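Long-range contacts in TlmII (Streptoalloteichus hindustanus, PDB 4HVM), which probably acts as a condensation-domain protein in tallysomycin biosynthesis, with a likely capacity to bind phosphopantetheine and no specific reaction assigned: residues R39-S44 / S149-L154; D97-C102 / V127-T132; L220-S225 / M428-D433; D358-L363 / T416-V421; L388-D393 / G422-D427. All coordinates share one frame; numbering follows the deposited sequence.

Contact 1 of 5, residues R39-S44 / S149-L154; sequences RGLLGS and SRYMVL. With SO4 (sulfate ion), chain F.
Water 1 joins Gly40 to Tyr151 across a helix-on-sheet packing, accepting from Gly40 N at 2.9 Å and donating to Tyr151 OH, also at 2.9 Å. Here helix 147-161 lies on strand 36-44 of the five-stranded sheet, the two segment axes crossing at -36° and passing 8.7 Å apart. The helix begins just after Asp146, which probably occupies the position of the aspartate in the HHxxxDG motif of condensation domains, a motif this chain keeps only in part. Tyr151 OH also bonds to Glu391, so its hydroxyl serves two partners while its ring stands against the strand. The side chains of Arg39 and Tyr151 cross at about a right angle, with Arg39 CD 3.6 Å from Tyr151 OH. Leu41 splits its methyls between two helix residues: CD2 lies 4.0 Å from Tyr151 CD1, whereas CD1 comes within 3.7 Å of Leu154 CB. Leu154 CD1 in turn rests on Gly40 CA, where the strand offers bare backbone. Bends at chi2 and chi3 (-63° and 143°) carry the guanidinium of Arg39 past the helix to a sulfate, probably taken up from the crystallisation liquor. Its NH2 makes weak bonds to the sulfate oxygens O4 and O3, and Arg150 NH1 sits over one face of the same guanidinium, offset toward its rim, 3.2 Å from Arg39 NH1.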
# COMPACT_ATOMS: atom_id res chain seq x y z
N ARG A 39 8.78 4.07 -4.93
CA ARG A 39 8.08 4.38 -6.17
C ARG A 39 8.89 5.42 -6.92
O ARG A 39 9.77 6.06 -6.33
CB ARG A 39 6.67 4.90 -5.89
CG ARG A 39 5.78 3.93 -5.12
CD ARG A 39 5.54 2.66 -5.91
NE ARG A 39 5.50 1.48 -5.05
CZ ARG A 39 4.40 1.01 -4.47
NH1 ARG A 39 3.24 1.62 -4.67
NH2 ARG A 39 4.46 -0.07 -3.70
N GLY A 40 8.61 5.60 -8.21
CA GLY A 40 9.36 6.56 -9.00
C GLY A 40 8.64 7.06 -10.24
O GLY A 40 7.79 6.37 -10.80
N LEU A 41 8.98 8.27 -10.66
CA LEU A 41 8.47 8.84 -11.90
C LEU A 41 9.60 8.98 -12.91
O LEU A 41 10.67 9.49 -12.58
CB LEU A 41 7.82 10.21 -11.65
CG LEU A 41 6.53 10.23 -10.84
CD1 LEU A 41 6.02 11.65 -10.67
CD2 LEU A 41 5.46 9.35 -11.48
N LEU A 42 9.37 8.53 -14.13
CA LEU A 42 10.38 8.63 -15.18
C LEU A 42 10.17 9.88 -16.03
O LEU A 42 9.12 10.06 -16.64
CB LEU A 42 10.35 7.38 -16.07
CG LEU A 42 11.17 7.43 -17.35
CD1 LEU A 42 12.64 7.67 -17.05
CD2 LEU A 42 10.99 6.15 -18.14
N GLY A 43 11.18 10.74 -16.06
CA GLY A 43 11.14 11.93 -16.88
C GLY A 43 11.96 11.75 -18.14
O GLY A 43 13.06 11.19 -18.10
N SER A 44 11.43 12.22 -19.27
CA SER A 44 12.12 12.07 -20.54
C SER A 44 12.08 13.36 -21.36
O SER A 44 11.01 13.90 -21.63
CB SER A 44 11.52 10.92 -21.34
OG SER A 44 12.31 10.61 -22.47
N SER A 149 0.47 9.11 -1.06
CA SER A 149 1.34 10.22 -0.70
C SER A 149 2.69 10.18 -1.41
O SER A 149 3.30 11.22 -1.65
CB SER A 149 1.55 10.27 0.82
OG SER A 149 0.33 10.56 1.49
N ARG A 150 3.15 8.98 -1.74
CA ARG A 150 4.43 8.82 -2.44
C ARG A 150 4.40 9.51 -3.80
O ARG A 150 5.34 10.20 -4.17
CB ARG A 150 4.79 7.35 -2.60
CG ARG A 150 4.92 6.58 -1.29
CD ARG A 150 5.50 5.19 -1.53
NE ARG A 150 5.04 4.23 -0.54
CZ ARG A 150 4.10 3.32 -0.76
NH1 ARG A 150 3.52 3.23 -1.95
NH2 ARG A 150 3.74 2.49 0.21
N TYR A 151 3.30 9.33 -4.52
CA TYR A 151 3.16 9.96 -5.83
C TYR A 151 2.79 11.44 -5.72
O TYR A 151 3.06 12.22 -6.63
CB TYR A 151 2.14 9.20 -6.68
CG TYR A 151 2.66 7.90 -7.23
CD1 TYR A 151 3.70 7.89 -8.15
CD2 TYR A 151 2.12 6.68 -6.83
CE1 TYR A 151 4.18 6.70 -8.66
CE2 TYR A 151 2.60 5.49 -7.34
CZ TYR A 151 3.63 5.51 -8.26
OH TYR A 151 4.11 4.33 -8.77
N MSE A 152 2.16 11.81 -4.61
CA MSE A 152 1.87 13.21 -4.34
C MSE A 152 3.19 13.97 -4.21
O MSE A 152 3.38 15.02 -4.82
CB MSE A 152 1.05 13.37 -3.06
CG MSE A 152 -0.34 12.78 -3.13
SE MSE A 152 -1.44 13.23 -1.58
CE MSE A 152 -1.69 15.11 -1.97
N VAL A 153 4.10 13.41 -3.42
CA VAL A 153 5.41 14.01 -3.20
C VAL A 153 6.21 14.07 -4.50
O VAL A 153 6.79 15.10 -4.83
CB VAL A 153 6.22 13.24 -2.14
CG1 VAL A 153 7.65 13.77 -2.06
CG2 VAL A 153 5.54 13.35 -0.78
N LEU A 154 6.23 12.96 -5.24
CA LEU A 154 6.94 12.89 -6.51
C LEU A 154 6.37 13.89 -7.51
O LEU A 154 7.11 14.52 -8.27
CB LEU A 154 6.89 11.48 -7.09
CG LEU A 154 7.72 10.41 -6.38
CD1 LEU A 154 7.55 9.05 -7.05
CD2 LEU A 154 9.19 10.81 -6.36
S SO4 F . 5.12 -2.14 -1.29
O1 SO4 F . 5.09 -3.40 -2.01
O2 SO4 F . 5.34 -2.37 0.14
O3 SO4 F . 6.20 -1.31 -1.81
O4 SO4 F . 3.84 -1.45 -1.46
O HOH W 1 6.85 3.71 -9.60

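Contact 2 of 5, residues D97-C102 / V127-T132; sequences DPQARC and VRLSET
Leu129 packs beneath the first turn of helix 98-110, meeting Pro98, Gln99 and Cys102 in succession, and shows how a single branched side chain can seat a helix on the end of the strand that follows it. At the root, Leu129 CB faces Pro98 CB at 3.7 Å, and the carbonyl oxygen of Leu129 lies beside the proline ring, 3.5 Å from Pro98 CG. With CG set anti to the carbonyl carbon (chi1 -50°), the fork of the leucine is directed under the helix, where its methyls part company. CD1 touches Gln99 CG at 3.6 Å, the two side chains crossing at about a right angle; CD2 turns to Cys102 CB at 3.8 Å, and also lies close to the carbonyl oxygen of Pro98. One turn along from Pro98, Cys102 SG settles on the branch point of Val127, 3.9 Å from its CB. No hydrogen bond spans the two segments, so apolar packing carries the contact. Polar bonds shape each segment from within: Asp97, at the N-cap, accepts weakly from Ala100 N through OD1, while Arg128 NH1 reaches forward to Ser130 O at 2.8 Å, in the carbonyl plane, with its NE in a salt bridge to Asp49. The contact belongs to the beta-alpha-beta unit of strand 87-91, helix 98-110 and strand 122-128, with Val135 of neighbouring strand 133-141 touching both Leu129 and Cys102, and Leu42 of strand 36-44 meeting Gln99.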
# COMPACT_ATOMS: atom_id res chain seq x y z
N ASP A 97 22.01 -1.46 -19.46
CA ASP A 97 20.58 -1.42 -19.16
C ASP A 97 20.33 -0.57 -17.92
O ASP A 97 20.14 -1.10 -16.83
CB ASP A 97 20.05 -2.84 -18.94
CG ASP A 97 18.53 -2.91 -18.92
OD1 ASP A 97 17.87 -1.85 -18.84
OD2 ASP A 97 18.00 -4.04 -18.97
N PRO A 98 20.31 0.76 -18.10
CA PRO A 98 20.17 1.72 -16.99
C PRO A 98 18.88 1.54 -16.20
O PRO A 98 18.89 1.73 -14.98
CB PRO A 98 20.18 3.07 -17.70
CG PRO A 98 20.87 2.82 -19.00
CD PRO A 98 20.44 1.45 -19.40
N GLN A 99 17.79 1.19 -16.87
CA GLN A 99 16.49 1.07 -16.20
C GLN A 99 16.45 -0.09 -15.21
O GLN A 99 15.87 0.03 -14.13
CB GLN A 99 15.35 0.97 -17.22
CG GLN A 99 15.19 2.22 -18.08
CD GLN A 99 13.80 2.34 -18.68
OE1 GLN A 99 12.97 1.44 -18.56
NE2 GLN A 99 13.53 3.47 -19.33
N ALA A 100 17.05 -1.21 -15.59
CA ALA A 100 17.10 -2.37 -14.70
C ALA A 100 17.94 -2.07 -13.47
O ALA A 100 17.67 -2.59 -12.39
CB ALA A 100 17.66 -3.58 -15.44
N ARG A 101 18.95 -1.23 -13.64
CA ARG A 101 19.84 -0.86 -12.54
C ARG A 101 19.14 0.10 -11.58
O ARG A 101 19.35 0.04 -10.37
CB ARG A 101 21.11 -0.20 -13.08
CG ARG A 101 21.82 -1.00 -14.16
CD ARG A 101 22.46 -2.26 -13.62
NE ARG A 101 21.53 -3.39 -13.56
CZ ARG A 101 21.30 -4.22 -14.56
NH1 ARG A 101 20.44 -5.22 -14.41
NH2 ARG A 101 21.91 -4.06 -15.73
N CYS A 102 18.32 0.98 -12.14
CA CYS A 102 17.61 1.97 -11.34
C CYS A 102 16.62 1.30 -10.39
O CYS A 102 16.39 1.77 -9.28
CB CYS A 102 16.89 2.97 -12.24
SG CYS A 102 16.15 4.36 -11.36
N VAL A 127 17.96 9.93 -10.33
CA VAL A 127 18.79 8.99 -11.08
C VAL A 127 18.72 9.27 -12.57
O VAL A 127 17.65 9.19 -13.18
CB VAL A 127 18.34 7.54 -10.83
CG1 VAL A 127 19.39 6.57 -11.33
CG2 VAL A 127 18.07 7.30 -9.35
N ARG A 128 19.87 9.60 -13.17
CA ARG A 128 19.93 9.83 -14.61
C ARG A 128 20.31 8.55 -15.34
O ARG A 128 21.33 7.93 -15.03
CB ARG A 128 20.91 10.96 -14.95
CG ARG A 128 21.10 11.16 -16.44
CD ARG A 128 21.79 12.48 -16.77
NE ARG A 128 20.90 13.62 -16.57
CZ ARG A 128 20.07 14.09 -17.50
NH1 ARG A 128 19.99 13.50 -18.69
NH2 ARG A 128 19.30 15.14 -17.23
N LEU A 129 19.49 8.16 -16.31
CA LEU A 129 19.69 6.91 -17.04
C LEU A 129 20.39 7.12 -18.38
O LEU A 129 21.14 6.26 -18.85
CB LEU A 129 18.35 6.21 -17.27
CG LEU A 129 17.45 6.05 -16.04
CD1 LEU A 129 16.20 5.26 -16.40
CD2 LEU A 129 18.19 5.39 -14.90
N SER A 130 20.13 8.27 -19.00
CA SER A 130 20.71 8.59 -20.30
C SER A 130 20.72 10.10 -20.52
O SER A 130 20.60 10.87 -19.57
CB SER A 130 19.91 7.91 -21.42
OG SER A 130 18.55 8.30 -21.39
N GLU A 131 20.87 10.51 -21.77
CA GLU A 131 20.91 11.93 -22.11
C GLU A 131 19.52 12.56 -22.07
O GLU A 131 19.39 13.78 -22.05
CB GLU A 131 21.54 12.13 -23.48
CG GLU A 131 22.96 11.59 -23.58
CD GLU A 131 23.88 12.18 -22.52
OE1 GLU A 131 24.62 11.40 -21.88
OE2 GLU A 131 23.86 13.41 -22.32
N THR A 132 18.49 11.72 -22.05
CA THR A 132 17.12 12.21 -22.06
C THR A 132 16.32 11.74 -20.84
O THR A 132 15.37 12.40 -20.42
CB THR A 132 16.37 11.78 -23.34
OG1 THR A 132 16.32 10.35 -23.41
CG2 THR A 132 17.06 12.32 -24.58

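Contact 3 of 5, residues L220-S225 / M428-D433; sequences LRVPGS and MVIVLD
Arg221 and Val429 face each other as a non-hydrogen-bonded antiparallel pair, their side chains rising from the same side of the sheet and meeting at an oblique angle. The touch is aliphatic: Arg221 CG, held anti to the backbone N (chi1 -165°), lies 3.9 Å from Val429 CG2, and beyond it the arginine bends at chi3 and leads away from the strand. The other side of the sheet carries Leu220, Val222, Met428 and Ile430. There Ile430 CD1 sits between two residues of the opposite strand, 4.2 Å from Val222 CG2 and 4.4 Å from Leu220 CD2, while selenomethionine Met428 turns its end toward Val421 and Glu423. Helix 445-459 packs on this side, with Met454 touching both Leu220 and Val222. Four backbone bonds fix the register. Leu220 exchanges a pair with Ile430, N to O at 3.1 Å and O to N at 2.9 Å, and Val222 exchanges another with Met428. Pro223, at the N-cap, then leads into helix 224-231. Such alternation of hydrogen-bonded and non-hydrogen-bonded pairs is that of regular antiparallel pairing, here between strand 427-434 and strand 216-223, an outermost strand, within this chain, of the six-stranded mixed sheet.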
# COMPACT_ATOMS: atom_id res chain seq x y z
N LEU A 220 1.17 -11.88 -13.76
CA LEU A 220 0.27 -11.93 -14.89
C LEU A 220 0.09 -10.53 -15.47
O LEU A 220 -0.47 -9.65 -14.83
CB LEU A 220 -1.09 -12.48 -14.47
CG LEU A 220 -2.20 -12.43 -15.54
CD1 LEU A 220 -1.87 -13.35 -16.70
CD2 LEU A 220 -3.54 -12.78 -14.93
N ARG A 221 0.59 -10.32 -16.69
CA ARG A 221 0.47 -9.02 -17.33
C ARG A 221 -0.88 -8.89 -18.01
O ARG A 221 -1.22 -9.68 -18.89
CB ARG A 221 1.58 -8.82 -18.37
CG ARG A 221 1.73 -7.38 -18.83
CD ARG A 221 2.67 -7.28 -20.01
NE ARG A 221 2.09 -7.88 -21.20
CZ ARG A 221 2.79 -8.48 -22.16
NH1 ARG A 221 4.11 -8.57 -22.07
NH2 ARG A 221 2.16 -9.00 -23.21
N VAL A 222 -1.65 -7.90 -17.58
CA VAL A 222 -2.98 -7.65 -18.14
C VAL A 222 -2.96 -6.40 -18.99
O VAL A 222 -2.47 -5.36 -18.56
CB VAL A 222 -4.03 -7.49 -17.02
CG1 VAL A 222 -5.33 -6.96 -17.57
CG2 VAL A 222 -4.25 -8.81 -16.30
N PRO A 223 -3.47 -6.50 -20.23
CA PRO A 223 -3.59 -5.33 -21.10
C PRO A 223 -4.41 -4.24 -20.41
O PRO A 223 -5.44 -4.56 -19.82
CB PRO A 223 -4.35 -5.87 -22.31
CG PRO A 223 -4.04 -7.33 -22.33
CD PRO A 223 -3.95 -7.73 -20.89
N GLY A 224 -3.95 -3.00 -20.49
CA GLY A 224 -4.60 -1.88 -19.83
C GLY A 224 -6.08 -1.77 -20.12
O GLY A 224 -6.87 -1.42 -19.24
N SER A 225 -6.46 -2.08 -21.35
CA SER A 225 -7.86 -2.03 -21.76
C SER A 225 -8.71 -3.03 -20.98
O SER A 225 -9.84 -2.74 -20.60
CB SER A 225 -7.97 -2.28 -23.26
OG SER A 225 -9.31 -2.18 -23.70
N MSE A 428 -1.27 -3.38 -16.93
CA MSE A 428 -1.26 -3.61 -15.49
C MSE A 428 -0.68 -4.99 -15.23
O MSE A 428 -1.00 -5.95 -15.93
CB MSE A 428 -2.68 -3.52 -14.93
CG MSE A 428 -3.31 -2.14 -15.05
SE MSE A 428 -2.38 -0.84 -13.93
CE MSE A 428 -3.42 -1.01 -12.28
N VAL A 429 0.18 -5.09 -14.22
CA VAL A 429 0.78 -6.37 -13.87
C VAL A 429 0.33 -6.82 -12.49
O VAL A 429 0.53 -6.11 -11.50
CB VAL A 429 2.31 -6.32 -13.93
CG1 VAL A 429 2.91 -7.63 -13.45
CG2 VAL A 429 2.77 -6.01 -15.34
N ILE A 430 -0.27 -8.00 -12.42
CA ILE A 430 -0.69 -8.58 -11.15
C ILE A 430 0.45 -9.39 -10.53
O ILE A 430 0.86 -10.41 -11.07
CB ILE A 430 -1.92 -9.49 -11.33
CG1 ILE A 430 -3.09 -8.68 -11.89
CG2 ILE A 430 -2.30 -10.13 -10.02
CD1 ILE A 430 -4.34 -9.50 -12.14
N VAL A 431 0.96 -8.93 -9.39
CA VAL A 431 2.05 -9.62 -8.72
C VAL A 431 1.52 -10.48 -7.57
O VAL A 431 0.92 -9.96 -6.62
CB VAL A 431 3.10 -8.64 -8.18
CG1 VAL A 431 4.26 -9.41 -7.57
CG2 VAL A 431 3.60 -7.73 -9.29
N LEU A 432 1.74 -11.78 -7.66
CA LEU A 432 1.20 -12.73 -6.68
C LEU A 432 2.28 -13.32 -5.80
O LEU A 432 3.27 -13.85 -6.30
CB LEU A 432 0.45 -13.86 -7.39
CG LEU A 432 -0.02 -15.02 -6.52
CD1 LEU A 432 -1.13 -14.58 -5.58
CD2 LEU A 432 -0.47 -16.19 -7.39
N ASP A 433 2.09 -13.24 -4.49
CA ASP A 433 3.01 -13.83 -3.53
C ASP A 433 2.30 -14.93 -2.75
O ASP A 433 1.38 -14.65 -1.97
CB ASP A 433 3.54 -12.76 -2.57
CG ASP A 433 4.38 -11.70 -3.28
OD1 ASP A 433 5.22 -12.08 -4.12
OD2 ASP A 433 4.18 -10.50 -3.00

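Contact 4 of 5, residues D358-L363 / T416-V421; sequences DVAVHL and TTDLSV
Two parallel strands in the middle of the mixed six-stranded sheet, 359-361 and 417-424, meet here, and just beyond the shorter one His362 forms a histidine-carboxylate pair with Asp418. The imidazole NE2 donates to Asp418 OD2 at 3.2 Å with an N-H...O angle of 163°, reaching that oxygen on its syn side from 26° out of the carboxylate plane. A weaker bond runs from NE2 to Asp418 OD1, so the carboxylate is met through both oxygens at the edge of the ring. Glu280 takes the ND1 side, and a ring bonded through both nitrogens has little freedom to rotate. Ser420 CB lies 3.9 Å from His362 CD2, with the serine side chain about 6 Å from the bound sulfate. Backbone bonds between the strands follow the parallel pattern, in which one residue pairs with two across: Ala360 donates to Thr417 O and accepts from Leu419 N, and Leu419 O then receives His362 N. Strand 274-282 lies on the far side of 359-361, placing this pair well inside the sheet, while helix 241-255 covers the face bearing Val359, Val361 and Leu419. At the start of the pairing Asp358 O accepts from both Thr416 N, at 3.0 Å on a lone pair, and Thr417 N, at 3.2 Å. Asp358 CG occupies the crowded position between backbone N and carbonyl carbon (chi1 60°); its OD2 lies 3.0 Å from Thr416 OG1, at best a weak bond, and OD1 forms a salt bridge with Arg205.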
# COMPACT_ATOMS: atom_id res chain seq x y z
N ASP A 358 -6.08 -14.58 5.89
CA ASP A 358 -4.76 -14.74 5.26
C ASP A 358 -4.72 -14.49 3.75
O ASP A 358 -3.81 -14.95 3.07
CB ASP A 358 -4.20 -16.14 5.57
CG ASP A 358 -5.09 -17.25 5.04
OD1 ASP A 358 -6.26 -16.95 4.71
OD2 ASP A 358 -4.63 -18.40 4.96
N VAL A 359 -5.69 -13.74 3.25
CA VAL A 359 -5.66 -13.31 1.85
C VAL A 359 -5.65 -11.79 1.78
O VAL A 359 -6.58 -11.13 2.24
CB VAL A 359 -6.86 -13.85 1.06
CG1 VAL A 359 -6.81 -13.36 -0.37
CG2 VAL A 359 -6.90 -15.37 1.12
N ALA A 360 -4.58 -11.24 1.21
CA ALA A 360 -4.44 -9.79 1.12
C ALA A 360 -4.51 -9.31 -0.32
O ALA A 360 -3.77 -9.79 -1.18
CB ALA A 360 -3.14 -9.34 1.77
N VAL A 361 -5.40 -8.36 -0.58
CA VAL A 361 -5.50 -7.73 -1.89
C VAL A 361 -5.21 -6.24 -1.74
O VAL A 361 -5.83 -5.57 -0.92
CB VAL A 361 -6.90 -7.90 -2.49
CG1 VAL A 361 -6.98 -7.24 -3.85
CG2 VAL A 361 -7.24 -9.38 -2.58
N HIS A 362 -4.27 -5.73 -2.53
CA HIS A 362 -3.83 -4.35 -2.38
C HIS A 362 -4.42 -3.40 -3.41
O HIS A 362 -5.24 -3.80 -4.25
CB HIS A 362 -2.30 -4.29 -2.38
CG HIS A 362 -1.66 -5.16 -1.34
ND1 HIS A 362 -1.72 -4.88 0.01
CD2 HIS A 362 -0.95 -6.31 -1.46
CE1 HIS A 362 -1.08 -5.82 0.68
NE2 HIS A 362 -0.60 -6.70 -0.19
N LEU A 363 -4.01 -2.13 -3.32
CA LEU A 363 -4.59 -1.05 -4.12
C LEU A 363 -6.09 -0.94 -3.87
O LEU A 363 -6.55 -1.13 -2.74
CB LEU A 363 -4.32 -1.25 -5.62
CG LEU A 363 -4.57 -0.01 -6.47
CD1 LEU A 363 -3.36 0.92 -6.46
CD2 LEU A 363 -4.97 -0.38 -7.90
N THR A 416 -1.04 -15.95 3.42
CA THR A 416 -0.56 -16.99 2.50
C THR A 416 -0.73 -16.61 1.04
O THR A 416 0.02 -17.07 0.18
CB THR A 416 -1.24 -18.34 2.76
OG1 THR A 416 -2.66 -18.20 2.66
CG2 THR A 416 -0.88 -18.86 4.14
N THR A 417 -1.72 -15.77 0.75
CA THR A 417 -1.94 -15.29 -0.60
C THR A 417 -1.92 -13.76 -0.62
O THR A 417 -2.82 -13.11 -0.09
CB THR A 417 -3.28 -15.80 -1.18
OG1 THR A 417 -3.28 -17.23 -1.20
CG2 THR A 417 -3.48 -15.27 -2.60
N ASP A 418 -0.88 -13.20 -1.23
CA ASP A 418 -0.73 -11.75 -1.32
C ASP A 418 -0.83 -11.31 -2.77
O ASP A 418 -0.07 -11.77 -3.63
CB ASP A 418 0.60 -11.32 -0.72
CG ASP A 418 0.65 -9.84 -0.41
OD1 ASP A 418 0.82 -9.04 -1.35
OD2 ASP A 418 0.52 -9.49 0.78
N LEU A 419 -1.75 -10.40 -3.06
CA LEU A 419 -2.01 -10.00 -4.44
C LEU A 419 -1.94 -8.48 -4.60
O LEU A 419 -2.67 -7.74 -3.95
CB LEU A 419 -3.37 -10.53 -4.89
CG LEU A 419 -3.63 -10.69 -6.38
CD1 LEU A 419 -4.51 -11.91 -6.63
CD2 LEU A 419 -4.28 -9.44 -6.95
N SER A 420 -1.05 -8.02 -5.47
CA SER A 420 -0.86 -6.59 -5.71
C SER A 420 -0.87 -6.28 -7.20
O SER A 420 -0.53 -7.13 -8.02
CB SER A 420 0.45 -6.12 -5.08
OG SER A 420 0.60 -4.72 -5.23
N VAL A 421 -1.25 -5.05 -7.56
CA VAL A 421 -1.31 -4.66 -8.96
C VAL A 421 -0.51 -3.39 -9.23
O VAL A 421 -0.68 -2.39 -8.53
CB VAL A 421 -2.77 -4.44 -9.42
CG1 VAL A 421 -2.83 -4.29 -10.94
CG2 VAL A 421 -3.64 -5.60 -8.98

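Contact 5 of 5, residues L388-D393 / G422-D427; sequences LFREAD and GELGED
Two nearly straight torsions in Glu391, chi1 -173° and chi2 178°, stretch its side chain across to strand 417-424 and bring its carboxylate to the backbone of Glu423. OE1 accepts there from Glu423 N at 2.9 Å through its anti lone pair, in a bond that is almost linear at 173°. The second oxygen, OE2, is taken by Tyr151, so one carboxylate joins the strand to helix 147-161. A second bond runs the other way, from Ala392 N to Glu423 O at 3.0 Å, and is less straight; it uses an N-H in the first turn of helix 391-394, which follows Arg390 at the N-cap. The backbone of Glu423 is thus gripped on both its N-H and its carbonyl. Gly422, having no side chain, lets the two backbones come close, its CA lying 4.2 Å from Ala392 CA. Side chains close the margins. Leu388 crosses that of Glu423 at about a right angle, its CD2 lying 3.6 Å from Glu423 OE2. Further along, Leu424 CD1 fits between Arg390 CD at 4.0 Å and Ala392 CB at 4.1 Å. From Leu424 to Asp427 the chain reverses in a type II' turn, with Gly425 at positive phi, and returns as strand 427-434. A hairpin of one sheet is thereby bonded to the segment following strand 385-388, itself an outermost strand, within this chain, of the five-stranded sheet, an arrangement consistent with the latch crossover between the two halves of condensation domains.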
# COMPACT_ATOMS: atom_id res chain seq x y z
N LEU A 388 4.92 6.78 -14.94
CA LEU A 388 5.29 5.94 -13.81
C LEU A 388 6.48 5.07 -14.20
O LEU A 388 6.59 4.65 -15.35
CB LEU A 388 4.11 5.06 -13.38
CG LEU A 388 3.16 5.62 -12.31
CD1 LEU A 388 2.54 6.94 -12.74
CD2 LEU A 388 2.07 4.60 -11.99
N PHE A 389 7.37 4.82 -13.24
CA PHE A 389 8.58 4.06 -13.53
C PHE A 389 8.57 2.67 -12.91
O PHE A 389 8.73 2.52 -11.70
CB PHE A 389 9.82 4.83 -13.08
CG PHE A 389 11.10 4.06 -13.25
CD1 PHE A 389 11.57 3.75 -14.52
CD2 PHE A 389 11.82 3.63 -12.15
CE1 PHE A 389 12.74 3.03 -14.69
CE2 PHE A 389 12.99 2.91 -12.31
CZ PHE A 389 13.45 2.61 -13.58
N ARG A 390 8.37 1.66 -13.76
CA ARG A 390 8.46 0.25 -13.36
C ARG A 390 7.73 -0.06 -12.06
O ARG A 390 8.26 -0.76 -11.21
CB ARG A 390 9.93 -0.17 -13.25
CG ARG A 390 10.73 -0.09 -14.54
CD ARG A 390 10.46 -1.29 -15.45
NE ARG A 390 11.28 -1.24 -16.66
CZ ARG A 390 12.50 -1.74 -16.76
NH1 ARG A 390 13.07 -2.34 -15.72
NH2 ARG A 390 13.17 -1.65 -17.90
N GLU A 391 6.52 0.48 -11.92
CA GLU A 391 5.75 0.30 -10.69
C GLU A 391 5.56 -1.17 -10.34
O GLU A 391 5.59 -1.55 -9.17
CB GLU A 391 4.39 1.00 -10.81
CG GLU A 391 3.60 1.01 -9.51
CD GLU A 391 2.27 1.75 -9.65
OE1 GLU A 391 1.48 1.40 -10.55
OE2 GLU A 391 2.03 2.68 -8.85
N ALA A 392 5.39 -2.00 -11.37
CA ALA A 392 5.20 -3.44 -11.18
C ALA A 392 6.41 -4.11 -10.54
O ALA A 392 6.27 -5.10 -9.81
CB ALA A 392 4.88 -4.10 -12.50
N ASP A 393 7.60 -3.58 -10.82
CA ASP A 393 8.83 -4.16 -10.31
C ASP A 393 9.24 -3.56 -8.97
O ASP A 393 9.98 -4.18 -8.20
CB ASP A 393 9.97 -4.00 -11.33
CG ASP A 393 9.75 -4.83 -12.58
OD1 ASP A 393 9.08 -5.89 -12.49
OD2 ASP A 393 10.25 -4.43 -13.66
N GLY A 422 0.34 -3.43 -10.25
CA GLY A 422 1.18 -2.29 -10.58
C GLY A 422 1.27 -2.03 -12.07
O GLY A 422 1.18 -2.96 -12.88
N GLU A 423 1.43 -0.76 -12.44
CA GLU A 423 1.54 -0.38 -13.84
C GLU A 423 2.83 -0.88 -14.48
O GLU A 423 3.84 -1.07 -13.81
CB GLU A 423 1.47 1.14 -14.00
CG GLU A 423 0.07 1.74 -13.97
CD GLU A 423 0.03 3.13 -14.59
OE1 GLU A 423 -0.99 3.83 -14.40
OE2 GLU A 423 1.01 3.52 -15.26
N LEU A 424 2.78 -1.07 -15.80
CA LEU A 424 3.97 -1.39 -16.58
C LEU A 424 3.69 -1.05 -18.04
O LEU A 424 3.06 -1.83 -18.75
CB LEU A 424 4.33 -2.87 -16.46
CG LEU A 424 5.73 -3.23 -16.96
CD1 LEU A 424 6.79 -2.83 -15.95
CD2 LEU A 424 5.79 -4.71 -17.26
N GLY A 425 4.14 0.12 -18.48
CA GLY A 425 3.75 0.64 -19.77
C GLY A 425 2.28 1.00 -19.74
O GLY A 425 1.81 1.59 -18.77
N GLU A 426 1.55 0.63 -20.79
CA GLU A 426 0.11 0.85 -20.81
C GLU A 426 -0.60 -0.41 -20.34
O GLU A 426 -1.76 -0.64 -20.69
CB GLU A 426 -0.37 1.23 -22.21
CG GLU A 426 0.14 2.58 -22.70
CD GLU A 426 1.47 2.48 -23.43
OE1 GLU A 426 1.46 2.13 -24.63
OE2 GLU A 426 2.51 2.76 -22.81
N ASP A 427 0.09 -1.22 -19.55
CA ASP A 427 -0.48 -2.46 -19.03
C ASP A 427 -0.48 -2.48 -17.51
O ASP A 427 0.22 -1.70 -16.87
CB ASP A 427 0.29 -3.67 -19.56
CG ASP A 427 0.26 -3.77 -21.07
OD1 ASP A 427 -0.76 -3.37 -21.67
OD2 ASP A 427 1.26 -4.24 -21.66

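From the N terminus, contact 1 closes a loop of 104 residues between strand 36-44 and helix 147-161, and contact 2, within the beta-alpha-beta unit, is nested inside it; both reach the five-stranded sheet. Contact 3 then opens at strand 216-223 and closes over 202 residues at strand 427-434, enclosing contacts 4 and 5. These last two cross, because their segments alternate along the chain and both use strand 417-424. Contacts 3 and 4 build up the six-stranded sheet. Contact 5 joins the two sheets: it touches contacts 1 and 2 through 388-393 and contact 3 through 422-427, whereas contacts 2 and 4 stay about 17 Å apart at their nearest atoms.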